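Local coordinates for protein unsaturated glucuronyl hydrolase (Streptococcus agalactiae, PDB 2ZZR) that hydrolyses unsaturated hyaluronan, chondroitin and heparin disaccharides, releasing the unsaturated uronic acid as a glycoside hydrolase of family 88, at residues E137-A142 against L182-E187; N102-N105 against A109-H112; I92-V97 against T124-I129. One frame throughout, in Å; residues are numbered along the deposited sequence.

Interaction 1: E137-A142 against L182-E187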
loop_
_atom_site.group_PDB
_atom_site.type_symbol
_atom_site.label_atom_id
_atom_site.label_comp_id
_atom_site.label_asym_id
_atom_site.label_seq_id
_atom_site.Cartn_x
_atom_site.Cartn_y
_atom_site.Cartn_z
ATOM N N GLU A 137 -22.032 -2.165 -4.376
ATOM C CA GLU A 137 -22.248 -3.244 -5.336
ATOM C C GLU A 137 -20.937 -3.646 -6.015
ATOM O O GLU A 137 -20.608 -4.830 -6.088
ATOM C CB GLU A 137 -23.273 -2.807 -6.384
ATOM C CG GLU A 137 -23.606 -3.869 -7.421
ATOM C CD GLU A 137 -24.485 -3.338 -8.542
ATOM O OE1 GLU A 137 -24.581 -4.019 -9.582
ATOM O OE2 GLU A 137 -25.065 -2.240 -8.392
ATOM N N ALA A 138 -20.196 -2.653 -6.496
ATOM C CA ALA A 138 -18.912 -2.895 -7.159
ATOM C C ALA A 138 -17.921 -3.557 -6.205
ATOM O O ALA A 138 -17.185 -4.466 -6.597
ATOM C CB ALA A 138 -18.340 -1.599 -7.705
ATOM N N THR A 139 -17.911 -3.101 -4.954
ATOM C CA THR A 139 -17.016 -3.659 -3.932
ATOM C C THR A 139 -17.283 -5.150 -3.682
ATOM O O THR A 139 -16.349 -5.964 -3.680
ATOM C CB THR A 139 -17.109 -2.866 -2.598
ATOM O OG1 THR A 139 -16.702 -1.508 -2.808
ATOM C CG2 THR A 139 -16.213 -3.491 -1.548
ATOM N N ILE A 140 -18.551 -5.512 -3.474
ATOM C CA ILE A 140 -18.902 -6.907 -3.211
ATOM C C ILE A 140 -18.574 -7.791 -4.415
ATOM O O ILE A 140 -17.999 -8.868 -4.257
ATOM C CB ILE A 140 -20.380 -7.077 -2.764
ATOM C CG1 ILE A 140 -20.652 -6.256 -1.493
ATOM C CG2 ILE A 140 -20.720 -8.559 -2.542
ATOM C CD1 ILE A 140 -19.732 -6.573 -0.312
ATOM N N LYS A 141 -18.909 -7.315 -5.612
ATOM C CA LYS A 141 -18.586 -8.050 -6.838
ATOM C C LYS A 141 -17.071 -8.236 -6.990
ATOM O O LYS A 141 -16.614 -9.316 -7.367
ATOM C CB LYS A 141 -19.199 -7.364 -8.063
ATOM C CG LYS A 141 -20.713 -7.548 -8.161
ATOM C CD LYS A 141 -21.302 -6.705 -9.279
ATOM C CE LYS A 141 -22.788 -7.011 -9.465
ATOM N NZ LYS A 141 -23.346 -6.282 -10.630
ATOM N N ALA A 142 -16.305 -7.191 -6.666
ATOM C CA ALA A 142 -14.836 -7.263 -6.651
ATOM C C ALA A 142 -14.311 -8.277 -5.635
ATOM O O ALA A 142 -13.367 -9.012 -5.926
ATOM C CB ALA A 142 -14.231 -5.886 -6.390
ATOM N N LEU A 182 -11.681 -8.312 1.453
ATOM C CA LEU A 182 -12.389 -9.496 1.941
ATOM C C LEU A 182 -12.926 -9.319 3.360
ATOM O O LEU A 182 -14.033 -9.771 3.660
ATOM C CB LEU A 182 -11.513 -10.743 1.838
ATOM C CG LEU A 182 -11.010 -11.044 0.425
ATOM C CD1 LEU A 182 -10.175 -12.309 0.440
ATOM C CD2 LEU A 182 -12.170 -11.167 -0.572
ATOM N N PHE A 183 -12.157 -8.656 4.227
ATOM C CA PHE A 183 -12.647 -8.329 5.570
ATOM C C PHE A 183 -13.867 -7.405 5.493
ATOM O O PHE A 183 -14.797 -7.549 6.287
ATOM C CB PHE A 183 -11.560 -7.692 6.439
ATOM C CG PHE A 183 -10.514 -8.671 6.944
ATOM C CD1 PHE A 183 -9.163 -8.446 6.695
ATOM C CD2 PHE A 183 -10.880 -9.796 7.688
ATOM C CE1 PHE A 183 -8.186 -9.328 7.170
ATOM C CE2 PHE A 183 -9.913 -10.688 8.166
ATOM C CZ PHE A 183 -8.561 -10.452 7.905
ATOM N N PHE A 184 -13.856 -6.470 4.541
ATOM C CA PHE A 184 -15.004 -5.583 4.317
ATOM C C PHE A 184 -16.229 -6.386 3.871
ATOM O O PHE A 184 -17.329 -6.212 4.411
ATOM C CB PHE A 184 -14.676 -4.491 3.290
ATOM C CG PHE A 184 -15.860 -3.629 2.925
ATOM C CD1 PHE A 184 -16.213 -2.545 3.723
ATOM C CD2 PHE A 184 -16.629 -3.915 1.801
ATOM C CE1 PHE A 184 -17.318 -1.748 3.401
ATOM C CE2 PHE A 184 -17.736 -3.125 1.470
ATOM C CZ PHE A 184 -18.072 -2.036 2.266
ATOM N N ALA A 185 -16.037 -7.267 2.889
ATOM C CA ALA A 185 -17.132 -8.109 2.398
ATOM C C ALA A 185 -17.722 -8.964 3.514
ATOM O O ALA A 185 -18.941 -9.138 3.586
ATOM C CB ALA A 185 -16.672 -8.974 1.234
ATOM N N TYR A 186 -16.865 -9.474 4.397
ATOM C CA TYR A 186 -17.332 -10.219 5.564
ATOM C C TYR A 186 -18.236 -9.355 6.447
ATOM O O TYR A 186 -19.315 -9.793 6.858
ATOM C CB TYR A 186 -16.163 -10.761 6.391
ATOM C CG TYR A 186 -16.598 -11.208 7.768
ATOM C CD1 TYR A 186 -17.393 -12.346 7.936
ATOM C CD2 TYR A 186 -16.243 -10.476 8.899
ATOM C CE1 TYR A 186 -17.810 -12.748 9.201
ATOM C CE2 TYR A 186 -16.656 -10.867 10.164
ATOM C CZ TYR A 186 -17.436 -12.002 10.308
ATOM O OH TYR A 186 -17.834 -12.387 11.566
ATOM N N GLU A 187 -17.784 -8.137 6.740
ATOM C CA GLU A 187 -18.526 -7.228 7.620
ATOM C C GLU A 187 -19.888 -6.847 7.038
ATOM O O GLU A 187 -20.868 -6.716 7.776
ATOM C CB GLU A 187 -17.699 -5.979 7.921
ATOM C CG GLU A 187 -16.493 -6.269 8.813
ATOM C CD GLU A 187 -15.539 -5.097 8.943
ATOM O OE1 GLU A 187 -15.704 -4.092 8.221
ATOM O OE2 GLU A 187 -14.616 -5.186 9.780
#
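Thr139 and Phe184 meet because each sends a carbon branch anti to its own backbone N: CG2 in the threonine, whose OG1 then lies beside the backbone N (chi1 -62°), and the ring of Phe184 (chi1 175°). Both CB atoms point toward the opposing helix, and the two side chains cross at about a right angle. CG2 of Thr139 meets the ring obliquely, 3.4 Å from CE2 of Phe184 and equally near its CD2. Ile140 works alongside. Its CB does not aim at the other helix, but the CG1 branch carries the terminal methyl across, and CD1 of Ile140 ends 4.1 Å from CA of Ala185 and 4.2 Å from its CB. CD1 of Ile140 also lies 4.4 Å from CE2 of Phe184, again oblique to the ring. The small Ala185 lets the backbones come close, with CA atoms of Ile140 and Ala185 6.0 Å apart. Carbon meets carbon throughout; the hydroxyl of Thr139 is turned to Ala135 O in its own helix. The two helical segments cross at -115°, their axes 9.6 Å apart at closest approach. Helix 115-130 adjoins both, through Cys123 against Thr139 and Arg128 against Phe184, while Tyr194 of helix 192-209 packs on Ala185 and Leu101 of helix 87-105 on Ala138.

Interaction 2: N102-N105 against A109-H112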
loop_
_atom_site.group_PDB
_atom_site.type_symbol
_atom_site.label_atom_id
_atom_site.label_comp_id
_atom_site.label_asym_id
_atom_site.label_seq_id
_atom_site.Cartn_x
_atom_site.Cartn_y
_atom_site.Cartn_z
ATOM N N ASN A 102 -18.555 -0.932 -14.089
ATOM C CA ASN A 102 -18.536 -1.482 -15.448
ATOM C C ASN A 102 -17.448 -2.547 -15.619
ATOM O O ASN A 102 -17.678 -3.602 -16.224
ATOM C CB ASN A 102 -18.338 -0.377 -16.483
ATOM C CG ASN A 102 -18.259 -0.921 -17.904
ATOM O OD1 ASN A 102 -17.171 -1.113 -18.450
ATOM N ND2 ASN A 102 -19.414 -1.200 -18.492
ATOM N N ARG A 103 -16.269 -2.257 -15.074
ATOM C CA ARG A 103 -15.114 -3.146 -15.185
ATOM C C ARG A 103 -15.358 -4.523 -14.554
ATOM O O ARG A 103 -14.983 -5.550 -15.133
ATOM C CB ARG A 103 -13.868 -2.477 -14.591
ATOM C CG ARG A 103 -12.585 -3.258 -14.836
ATOM C CD ARG A 103 -11.366 -2.496 -14.372
ATOM N NE ARG A 103 -10.157 -3.308 -14.508
ATOM C CZ ARG A 103 -8.936 -2.910 -14.167
ATOM N NH1 ARG A 103 -8.727 -1.688 -13.675
ATOM N NH2 ARG A 103 -7.911 -3.738 -14.326
ATOM N N ILE A 104 -15.984 -4.551 -13.378
ATOM C CA ILE A 104 -16.279 -5.832 -12.728
ATOM C C ILE A 104 -17.475 -6.553 -13.376
ATOM O O ILE A 104 -17.443 -7.771 -13.559
ATOM C CB ILE A 104 -16.385 -5.725 -11.162
ATOM C CG1 ILE A 104 -16.604 -7.101 -10.521
ATOM C CG2 ILE A 104 -17.472 -4.744 -10.722
ATOM C CD1 ILE A 104 -15.431 -8.051 -10.653
ATOM N N ASN A 105 -18.506 -5.791 -13.741
ATOM C CA ASN A 105 -19.670 -6.353 -14.425
ATOM C C ASN A 105 -19.264 -7.122 -15.675
ATOM O O ASN A 105 -19.794 -8.201 -15.953
ATOM C CB ASN A 105 -20.678 -5.253 -14.771
ATOM C CG ASN A 105 -21.587 -4.908 -13.606
ATOM O OD1 ASN A 105 -21.651 -5.639 -12.616
ATOM N ND2 ASN A 105 -22.312 -3.798 -13.726
ATOM N N ALA A 109 -9.983 -7.242 -17.433
ATOM C CA ALA A 109 -8.637 -7.116 -16.868
ATOM C C ALA A 109 -8.585 -7.310 -15.345
ATOM O O ALA A 109 -7.961 -6.521 -14.628
ATOM C CB ALA A 109 -8.010 -5.768 -17.270
ATOM N N LEU A 110 -9.238 -8.362 -14.860
ATOM C CA LEU A 110 -9.317 -8.601 -13.415
ATOM C C LEU A 110 -8.872 -10.002 -12.967
ATOM O O LEU A 110 -9.201 -10.438 -11.861
ATOM C CB LEU A 110 -10.726 -8.280 -12.898
ATOM C CG LEU A 110 -11.164 -6.810 -12.939
ATOM C CD1 LEU A 110 -12.623 -6.680 -12.523
ATOM C CD2 LEU A 110 -10.278 -5.920 -12.058
ATOM N N ASP A 111 -8.099 -10.690 -13.808
ATOM C CA ASP A 111 -7.617 -12.031 -13.464
ATOM C C ASP A 111 -6.279 -11.960 -12.745
ATOM O O ASP A 111 -5.237 -12.373 -13.260
ATOM C CB ASP A 111 -7.566 -12.918 -14.707
ATOM C CG ASP A 111 -8.897 -12.994 -15.395
ATOM O OD1 ASP A 111 -8.969 -12.607 -16.582
ATOM O OD2 ASP A 111 -9.884 -13.389 -14.730
ATOM N N HIS A 112 -6.337 -11.404 -11.537
ATOM C CA HIS A 112 -5.176 -11.191 -10.694
ATOM C C HIS A 112 -5.711 -10.923 -9.282
ATOM O O HIS A 112 -6.926 -10.970 -9.053
ATOM C CB HIS A 112 -4.330 -10.022 -11.217
ATOM C CG HIS A 112 -5.102 -8.751 -11.392
ATOM N ND1 HIS A 112 -5.450 -8.249 -12.629
ATOM C CD2 HIS A 112 -5.613 -7.890 -10.480
ATOM C CE1 HIS A 112 -6.130 -7.126 -12.471
ATOM N NE2 HIS A 112 -6.246 -6.888 -11.177
#
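The turn that joins helix 87-105 to helix 115-130 folds back on the last turn of the first helix, and Arg103 and Leu110 make most of this contact. Arg103 runs straight out from the helix, extended from CG to NE, and its guanidinium lies beside the backbone of the loop. NH2 of Arg103 donates to the carbonyl O of Ala109 over 2.8 Å, the N-H...O angle being 153°; this oxygen sits near the guanidinium plane, at its edge, although its modelled position is less sure. One face of the same guanidinium is covered by Leu110, whose CD2 is 3.6 Å from NE of Arg103, while CB of Ala109 stands 3.6 Å from NH2 of Arg103. The other branch of Leu110 turns to the helix: its CD1 meets CD1 of Ile104 at 3.6 Å, the two side chains crossing at about a right angle. With CG1 of Ile104 anti to the backbone N (chi1 -176°), its terminal methyl reaches the leucine. The guanidinium is also held by Ile108 O at NE, Asn65 OD1 at NH1 and Glu67 O at NH2, so its rotation is well fixed. Tyr119 of helix 115-130 packs on both Arg103 and Ile104. The contact belongs to a helix-loop-helix connection of the family 88 alpha-barrel, and the loop runs on through His112 to Asp114, probably the catalytic nucleophile.

Interaction 3: I92-V97 against T124-I129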
loop_
_atom_site.group_PDB
_atom_site.type_symbol
_atom_site.label_atom_id
_atom_site.label_comp_id
_atom_site.label_asym_id
_atom_site.label_seq_id
_atom_site.Cartn_x
_atom_site.Cartn_y
_atom_site.Cartn_z
ATOM N N ILE A 92 -16.303 13.703 -10.228
ATOM C CA ILE A 92 -15.352 12.936 -11.039
ATOM C C ILE A 92 -15.039 11.577 -10.403
ATOM O O ILE A 92 -14.993 10.564 -11.100
ATOM C CB ILE A 92 -14.068 13.741 -11.416
ATOM C CG1 ILE A 92 -13.160 12.931 -12.358
ATOM C CG2 ILE A 92 -13.309 14.226 -10.180
ATOM C CD1 ILE A 92 -13.838 12.483 -13.671
ATOM N N ALA A 93 -14.866 11.560 -9.081
ATOM C CA ALA A 93 -14.568 10.316 -8.368
ATOM C C ALA A 93 -15.707 9.302 -8.494
ATOM O O ALA A 93 -15.468 8.102 -8.671
ATOM C CB ALA A 93 -14.236 10.602 -6.902
ATOM N N HIS A 94 -16.950 9.776 -8.433
ATOM C CA HIS A 94 -18.084 8.872 -8.576
ATOM C C HIS A 94 -18.237 8.338 -10.002
ATOM O O HIS A 94 -18.720 7.219 -10.197
ATOM C CB HIS A 94 -19.398 9.493 -8.103
ATOM C CG HIS A 94 -20.560 8.562 -8.231
ATOM N ND1 HIS A 94 -20.705 7.441 -7.442
ATOM C CD2 HIS A 94 -21.609 8.557 -9.088
ATOM C CE1 HIS A 94 -21.804 6.797 -7.792
ATOM N NE2 HIS A 94 -22.368 7.453 -8.791
ATOM N N LYS A 95 -17.839 9.140 -10.987
ATOM C CA LYS A 95 -17.768 8.664 -12.364
ATOM C C LYS A 95 -16.736 7.540 -12.493
ATOM O O LYS A 95 -16.990 6.541 -13.179
ATOM C CB LYS A 95 -17.476 9.811 -13.327
ATOM C CG LYS A 95 -18.723 10.637 -13.643
ATOM C CD LYS A 95 -18.399 11.817 -14.527
ATOM C CE LYS A 95 -19.587 12.767 -14.608
ATOM N NZ LYS A 95 -19.184 14.075 -15.190
ATOM N N ASN A 96 -15.594 7.694 -11.815
ATOM C CA ASN A 96 -14.609 6.604 -11.714
ATOM C C ASN A 96 -15.254 5.352 -11.125
ATOM O O ASN A 96 -15.101 4.256 -11.660
ATOM C CB ASN A 96 -13.402 7.009 -10.856
ATOM C CG ASN A 96 -12.464 7.974 -11.549
ATOM O OD1 ASN A 96 -12.693 8.407 -12.691
ATOM N ND2 ASN A 96 -11.396 8.336 -10.850
ATOM N N VAL A 97 -15.985 5.520 -10.025
ATOM C CA VAL A 97 -16.725 4.419 -9.401
ATOM C C VAL A 97 -17.623 3.676 -10.401
ATOM O O VAL A 97 -17.661 2.444 -10.418
ATOM C CB VAL A 97 -17.539 4.908 -8.167
ATOM C CG1 VAL A 97 -18.491 3.830 -7.671
ATOM C CG2 VAL A 97 -16.589 5.348 -7.056
ATOM N N THR A 124 -14.966 1.255 -2.323
ATOM C CA THR A 124 -15.188 1.150 -0.877
ATOM C C THR A 124 -15.037 2.530 -0.233
ATOM O O THR A 124 -15.789 2.879 0.680
ATOM C CB THR A 124 -14.271 0.110 -0.211
ATOM O OG1 THR A 124 -14.277 -1.082 -1.002
ATOM C CG2 THR A 124 -14.780 -0.233 1.181
ATOM N N ALA A 125 -14.087 3.314 -0.739
ATOM C CA ALA A 125 -13.898 4.701 -0.310
ATOM C C ALA A 125 -15.200 5.492 -0.368
ATOM O O ALA A 125 -15.592 6.112 0.630
ATOM C CB ALA A 125 -12.842 5.382 -1.143
ATOM N N GLU A 126 -15.873 5.474 -1.520
ATOM C CA GLU A 126 -17.131 6.215 -1.617
ATOM C C GLU A 126 -18.167 5.688 -0.639
ATOM O O GLU A 126 -18.876 6.475 -0.007
ATOM C CB GLU A 126 -17.716 6.261 -3.029
ATOM C CG GLU A 126 -18.932 7.207 -3.040
ATOM C CD GLU A 126 -19.488 7.526 -4.405
ATOM O OE1 GLU A 126 -20.122 8.600 -4.523
ATOM O OE2 GLU A 126 -19.316 6.719 -5.341
ATOM N N TYR A 127 -18.252 4.363 -0.506
ATOM C CA TYR A 127 -19.187 3.769 0.441
ATOM C C TYR A 127 -18.972 4.281 1.870
ATOM O O TYR A 127 -19.942 4.593 2.562
ATOM C CB TYR A 127 -19.162 2.240 0.403
ATOM C CG TYR A 127 -20.226 1.636 1.296
ATOM C CD1 TYR A 127 -19.886 1.026 2.504
ATOM C CD2 TYR A 127 -21.578 1.716 0.950
ATOM C CE1 TYR A 127 -20.866 0.480 3.334
ATOM C CE2 TYR A 127 -22.568 1.178 1.778
ATOM C CZ TYR A 127 -22.202 0.567 2.965
ATOM O OH TYR A 127 -23.165 0.038 3.790
ATOM N N ARG A 128 -17.711 4.367 2.302
ATOM C CA ARG A 128 -17.371 4.947 3.610
ATOM C C ARG A 128 -17.890 6.372 3.733
ATOM O O ARG A 128 -18.418 6.769 4.780
ATOM C CB ARG A 128 -15.856 4.999 3.822
ATOM C CG ARG A 128 -15.146 3.677 3.749
ATOM C CD ARG A 128 -15.453 2.809 4.935
ATOM N NE ARG A 128 -14.462 1.742 5.043
ATOM C CZ ARG A 128 -14.700 0.537 5.543
ATOM N NH1 ARG A 128 -13.714 -0.345 5.601
ATOM N NH2 ARG A 128 -15.904 0.214 5.997
ATOM N N ILE A 129 -17.716 7.134 2.658
ATOM C CA ILE A 129 -17.946 8.572 2.670
ATOM C C ILE A 129 -19.438 8.921 2.634
ATOM O O ILE A 129 -19.904 9.753 3.425
ATOM C CB ILE A 129 -17.155 9.275 1.536
ATOM C CG1 ILE A 129 -15.649 9.189 1.820
ATOM C CG2 ILE A 129 -17.588 10.740 1.385
ATOM C CD1 ILE A 129 -14.748 9.511 0.630
#
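The imidazole of His94 turns its ND1 edge to the carboxylate of Glu126, the two planes 69° apart. ND1 of His94 donates to OE2 of Glu126 over a short 2.6 Å, with an N-H...O angle of 168°. The oxygen lies only 6° out of the ring plane and accepts the hydrogen bond on its syn lone pair, the side of the other oxygen, OE1. Glu126 reaches this position by staying extended, its CG anti to the backbone N and the chain straight beyond it, so the acid spans the gap between two helices whose CA atoms at His94 and Glu126 are 7.5 Å apart. Val97, one turn further along from His94, borders the same oxygen: its CG2 touches OE2 of Glu126 at 3.5 Å, and its CB points toward the helix of the acid. The carboxylate thus meets a polar ring edge and an apolar methyl surface together. The N-H would stabilise the buried carboxylate, whose charge may in turn favour a protonated imidazole. Trp78 of helix 70-84, Ala135 of helix 133-147 and Asp132 also pack against the glutamate. This is a His-carboxylate hydrogen bond between helices 87-105 and 115-130, successive helices of the alpha-barrel, away from the annotated substrate sites.

The contacts join four helices, 87-105, 115-130, 133-147 and 180-189, and the loop between the first two. Interactions 2 and 3 both use helix 87-105, near its end and middle; interaction 2 is nested inside the loop that interaction 3 closes, their nearest atoms about 5 Å apart. Interaction 1 touches both. Lys141 NZ probably bonds Asn105 OD1 at 2.7 Å toward interaction 2, and Thr139 OG1 probably bonds Thr124 OG1 at 3.1 Å toward interaction 3, where Phe184 packs on Tyr127. Only interaction 2 comes near the catalytic site: the side chain of His112 is about 3 Å from that of Asp114 and about 9 Å from that of Asp174, the probable proton donor.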